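Local coordinates for 1,4-beta-N-Acetylmuramidase M1 (PDB 1JFX), which hydrolyses the beta-1,4 linkages between N-acetylmuramic acid and N-acetylglucosamine in peptidoglycan, acting as a secreted bacterial lysozyme of glycosyl hydrolase family 25, at residues Leu97-Asn102 / Arg117-Asp122; Phe64-Ala69 / His101-Ala106. All blocks are in the same frame, centred on the assembly; numbering follows the deposited sequence.

Contact 1: residues Leu97-Asn102 / Arg117-Asp122; sequences LDIEHN and RTWIND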
# COMPACT_ATOMS: atom_id res chain seq x y z
N LEU A 97 3.64 3.07 -0.02
CA LEU A 97 5.00 2.82 -0.47
C LEU A 97 5.17 1.32 -0.28
O LEU A 97 5.23 0.85 0.85
CB LEU A 97 6.03 3.57 0.39
CG LEU A 97 7.48 3.13 0.15
CD1 LEU A 97 7.89 3.42 -1.30
CD2 LEU A 97 8.42 3.84 1.13
N ASP A 98 5.21 0.58 -1.39
CA ASP A 98 5.37 -0.88 -1.37
C ASP A 98 6.88 -1.08 -1.52
O ASP A 98 7.43 -0.97 -2.61
CB ASP A 98 4.61 -1.49 -2.56
CG ASP A 98 4.77 -3.01 -2.66
OD1 ASP A 98 5.78 -3.56 -2.18
OD2 ASP A 98 3.88 -3.65 -3.27
N ILE A 99 7.54 -1.36 -0.40
CA ILE A 99 8.98 -1.53 -0.40
C ILE A 99 9.23 -2.93 0.15
O ILE A 99 8.96 -3.22 1.32
CB ILE A 99 9.64 -0.36 0.40
CG1 ILE A 99 11.15 -0.38 0.20
CG2 ILE A 99 9.16 -0.36 1.86
CD1 ILE A 99 11.84 0.93 0.61
N GLU A 100 9.75 -3.80 -0.71
CA GLU A 100 9.91 -5.21 -0.38
C GLU A 100 11.07 -5.86 -1.13
O GLU A 100 11.77 -5.19 -1.87
CB GLU A 100 8.60 -5.91 -0.76
CG GLU A 100 8.31 -5.88 -2.27
CD GLU A 100 7.05 -6.64 -2.65
OE1 GLU A 100 5.94 -6.06 -2.59
OE2 GLU A 100 7.15 -7.83 -2.98
N HIS A 101 11.26 -7.17 -0.94
CA HIS A 101 12.36 -7.90 -1.59
C HIS A 101 12.53 -7.52 -3.06
O HIS A 101 11.60 -7.61 -3.86
CB HIS A 101 12.13 -9.42 -1.54
CG HIS A 101 12.43 -10.05 -0.21
ND1 HIS A 101 11.73 -9.74 0.94
CD2 HIS A 101 13.32 -11.01 0.14
CE1 HIS A 101 12.16 -10.50 1.93
NE2 HIS A 101 13.13 -11.28 1.47
N ASN A 102 13.75 -7.13 -3.41
CA ASN A 102 14.09 -6.77 -4.78
C ASN A 102 13.78 -7.97 -5.68
O ASN A 102 14.22 -9.08 -5.41
CB ASN A 102 15.59 -6.41 -4.84
CG ASN A 102 16.01 -5.81 -6.18
OD1 ASN A 102 15.23 -5.74 -7.13
ND2 ASN A 102 17.27 -5.39 -6.25
N ARG A 117 17.33 3.75 5.22
CA ARG A 117 16.53 4.56 6.13
C ARG A 117 16.34 5.94 5.51
O ARG A 117 15.25 6.49 5.51
CB ARG A 117 17.24 4.70 7.48
CG ARG A 117 17.27 3.41 8.25
CD ARG A 117 18.00 3.56 9.57
NE ARG A 117 18.00 2.30 10.30
CZ ARG A 117 18.35 2.18 11.58
NH1 ARG A 117 18.72 3.25 12.27
NH2 ARG A 117 18.28 0.99 12.18
N THR A 118 17.43 6.50 4.97
CA THR A 118 17.36 7.81 4.33
C THR A 118 16.40 7.79 3.15
O THR A 118 15.60 8.71 2.98
CB THR A 118 18.76 8.25 3.85
OG1 THR A 118 19.60 8.42 4.99
CG2 THR A 118 18.69 9.58 3.08
N TRP A 119 16.48 6.74 2.34
CA TRP A 119 15.62 6.61 1.16
C TRP A 119 14.14 6.64 1.56
O TRP A 119 13.33 7.35 0.95
CB TRP A 119 15.96 5.31 0.42
CG TRP A 119 15.46 5.27 -1.02
CD1 TRP A 119 16.20 5.51 -2.14
CD2 TRP A 119 14.12 4.99 -1.47
NE1 TRP A 119 15.41 5.40 -3.27
CE2 TRP A 119 14.13 5.09 -2.88
CE3 TRP A 119 12.92 4.68 -0.82
CZ2 TRP A 119 12.98 4.89 -3.66
CZ3 TRP A 119 11.77 4.47 -1.59
CH2 TRP A 119 11.81 4.58 -2.99
N ILE A 120 13.79 5.86 2.57
CA ILE A 120 12.41 5.79 3.04
C ILE A 120 11.99 7.13 3.65
O ILE A 120 10.89 7.61 3.43
CB ILE A 120 12.25 4.64 4.08
CG1 ILE A 120 12.45 3.29 3.38
CG2 ILE A 120 10.88 4.72 4.75
CD1 ILE A 120 12.73 2.13 4.34
N ASN A 121 12.89 7.74 4.42
CA ASN A 121 12.57 9.03 5.02
C ASN A 121 12.33 10.08 3.93
O ASN A 121 11.42 10.92 4.04
CB ASN A 121 13.72 9.49 5.92
CG ASN A 121 13.30 10.59 6.85
OD1 ASN A 121 12.42 10.40 7.69
ND2 ASN A 121 13.92 11.76 6.72
N ASP A 122 13.14 10.03 2.88
CA ASP A 122 13.02 10.97 1.78
C ASP A 122 11.70 10.77 1.03
O ASP A 122 11.03 11.74 0.66
CB ASP A 122 14.19 10.84 0.80
CG ASP A 122 15.50 11.39 1.36
OD1 ASP A 122 15.47 12.06 2.41
OD2 ASP A 122 16.55 11.17 0.71
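Ile99 reaches across to the helix with its delta methyl. The bond from CA to CB points at residues 117-122, and CG1, anti to the backbone N (chi1 -170°), carries on in that direction. A nearly straight second torsion (chi2 164°) then extends the chain so that Ile99 CD1 does the close touching: Ile99 CD1 rests 3.7 Å from Ile120 CG1 and 4.0 Å from Ile120 CD1. The same methyl approaches the six-membered part of the Trp119 indole obliquely, with Ile99 CD1 4.2 Å from Trp119 CE3. One terminal carbon thus fits between two consecutive side chains of the helix. Leu97, two residues earlier and directed to the same side, comes to the rim of the indole close to the ring plane, Leu97 CD1 lying 4.0 Å from Trp119 CZ3. The other methyl, Leu97 CD2, makes a looser contact of 4.5 Å with Ile120 CG2. The four touching residues are buried and meet through carbon alone; the polar atom of the indole, NE1, bonds instead to the carbonyl of Ser70. Further apolar cover comes from Ile137 of the next strand, touched by both Ile99 and Ile120. Asp98, between the two residues directed at the helix, and Glu100 put their carboxylates on the far side of the chain from the helix, and both are predicted active-site residues. Strand 96-98, helix 113-131 and parallel strand 136-139 form a beta-alpha-beta unit, and this hydrophobic layer between strand and covering helix is characteristic of the beta/alpha-barrel of the family 25 lysozymes.

Contact 2: residues Phe64-Ala69 / His101-Ala106; sequences FARPNA and HNPSGA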
# COMPACT_ATOMS: atom_id res chain seq x y z
N PHE A 64 5.39 0.65 -6.27
CA PHE A 64 6.36 -0.41 -5.98
C PHE A 64 7.75 0.22 -6.10
O PHE A 64 8.22 0.57 -7.18
CB PHE A 64 6.20 -1.57 -6.97
CG PHE A 64 7.00 -2.79 -6.59
CD1 PHE A 64 8.39 -2.79 -6.69
CD2 PHE A 64 6.36 -3.93 -6.11
CE1 PHE A 64 9.13 -3.94 -6.33
CE2 PHE A 64 7.09 -5.08 -5.75
CZ PHE A 64 8.48 -5.07 -5.86
N ALA A 65 8.40 0.39 -4.95
CA ALA A 65 9.72 1.01 -4.91
C ALA A 65 10.86 0.21 -5.54
O ALA A 65 10.89 -1.00 -5.44
CB ALA A 65 10.09 1.31 -3.46
N ARG A 66 11.79 0.92 -6.16
CA ARG A 66 13.02 0.31 -6.68
C ARG A 66 14.07 1.32 -6.18
O ARG A 66 14.54 2.18 -6.93
CB ARG A 66 13.02 0.24 -8.21
CG ARG A 66 11.96 -0.71 -8.78
CD ARG A 66 12.17 -2.18 -8.36
NE ARG A 66 11.34 -3.04 -9.19
CZ ARG A 66 11.80 -3.73 -10.23
NH1 ARG A 66 13.09 -3.67 -10.55
NH2 ARG A 66 10.97 -4.45 -10.97
N PRO A 67 14.45 1.22 -4.90
CA PRO A 67 15.43 2.13 -4.31
C PRO A 67 16.78 2.26 -5.01
O PRO A 67 17.49 3.23 -4.80
CB PRO A 67 15.54 1.63 -2.87
CG PRO A 67 14.15 1.13 -2.59
CD PRO A 67 13.85 0.35 -3.87
N ASN A 68 17.14 1.27 -5.84
CA ASN A 68 18.41 1.31 -6.56
C ASN A 68 18.34 2.25 -7.76
O ASN A 68 19.37 2.75 -8.22
CB ASN A 68 18.74 -0.07 -7.13
CG ASN A 68 17.64 -0.58 -8.06
OD1 ASN A 68 16.54 -0.89 -7.62
ND2 ASN A 68 17.93 -0.64 -9.37
N ALA A 69 17.13 2.49 -8.26
CA ALA A 69 16.93 3.28 -9.47
C ALA A 69 16.93 4.79 -9.40
O ALA A 69 17.21 5.45 -10.41
CB ALA A 69 15.63 2.81 -10.15
N HIS A 101 11.26 -7.17 -0.94
CA HIS A 101 12.36 -7.90 -1.59
C HIS A 101 12.53 -7.52 -3.06
O HIS A 101 11.60 -7.61 -3.86
CB HIS A 101 12.13 -9.42 -1.54
CG HIS A 101 12.43 -10.05 -0.21
ND1 HIS A 101 11.73 -9.74 0.94
CD2 HIS A 101 13.32 -11.01 0.14
CE1 HIS A 101 12.16 -10.50 1.93
NE2 HIS A 101 13.13 -11.28 1.47
N ASN A 102 13.75 -7.13 -3.41
CA ASN A 102 14.09 -6.77 -4.78
C ASN A 102 13.78 -7.97 -5.68
O ASN A 102 14.22 -9.08 -5.41
CB ASN A 102 15.59 -6.41 -4.84
CG ASN A 102 16.01 -5.81 -6.18
OD1 ASN A 102 15.23 -5.74 -7.13
ND2 ASN A 102 17.27 -5.39 -6.25
N PRO A 103 13.00 -7.76 -6.75
CA PRO A 103 12.69 -8.88 -7.64
C PRO A 103 13.83 -9.13 -8.65
O PRO A 103 13.84 -10.14 -9.33
CB PRO A 103 11.40 -8.42 -8.33
CG PRO A 103 11.57 -6.92 -8.40
CD PRO A 103 12.16 -6.58 -7.04
N SER A 104 14.78 -8.21 -8.73
CA SER A 104 15.87 -8.37 -9.70
C SER A 104 17.20 -7.80 -9.23
O SER A 104 17.75 -6.88 -9.84
CB SER A 104 15.48 -7.71 -11.02
OG SER A 104 15.04 -6.39 -10.79
N GLY A 105 17.73 -8.36 -8.16
CA GLY A 105 19.00 -7.89 -7.64
C GLY A 105 19.05 -8.09 -6.15
O GLY A 105 18.18 -8.76 -5.59
N ALA A 106 20.07 -7.53 -5.50
CA ALA A 106 20.23 -7.66 -4.05
C ALA A 106 18.90 -7.31 -3.37
O ALA A 106 18.24 -6.32 -3.73
CB ALA A 106 21.36 -6.75 -3.54
O HOH W 1 15.57 -3.29 -8.85
O HOH W 2 11.99 -6.96 -12.19
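Pro103 packs against both Arg66 and Phe64, and these two contacts carry most of the direct packing between the segments. Pro103 CG sits over one face of the Arg66 guanidinium, toward the rim of the group, 3.6 Å from Arg66 NH2 and 3.7 Å from Arg66 CZ. The arginine arrives there by a bend in its chain: chi2 of -63° turns it back before the flat group spreads beneath the proline. The neighbouring ring carbon, Pro103 CD, lies at the edge of the Phe64 ring and near its plane, 4.1 Å from both Phe64 CE1 and Phe64 CZ.

The segments follow the C-terminal ends of neighbouring parallel strands 58-64 and 96-98, Phe64 being the last residue of the first; this is the end of a beta/alpha-barrel where active sites lie. Accordingly, Phe64 also touches Asp98 and Glu100, two of the predicted active-site acids, and thereby adjoins the probable active site.

Polar linkage between the loops runs through water. One water accepts from Arg66 NH1 at 3.0 Å and donates to Asn68 OD1 and Asn102 OD1, tying three side chains together. A second accepts from Arg66 NH2 and makes a weak link to Ser104 OG, at 3.4 Å. The positive charge has its main partner elsewhere, in a salt bridge from Arg66 NH2 to Glu36.

Within 101-106 an Asx turn shapes the loop: Ser104 N donates to Asn102 OD1 over 3.0 Å, nearly straight at 164°, with the donor well above the carbonyl plane. That oxygen therefore receives both a backbone N-H and a water, which would restrict the rotation of the amide.

Contact 1 belongs to the buried layer between barrel strand and helix, whereas contact 2 is a surface meeting of two loops; their centres lie about 9 Å apart. Both draw on the chain leaving strand 96-98, and they share His101 and Asn102. Carbon-only packing inside gives way outside to a guanidinium face, an Asx turn and bridging waters. The two also touch: Asp98 O and Ala65 N, 2.9 Å apart, form a probable hydrogen bond between neighbouring strand ends, and Trp119 CH2 packs 3.7 Å from Ala65 CB. On the other side of the chain, Glu100 of contact 1 lies against the Phe64 ring of contact 2.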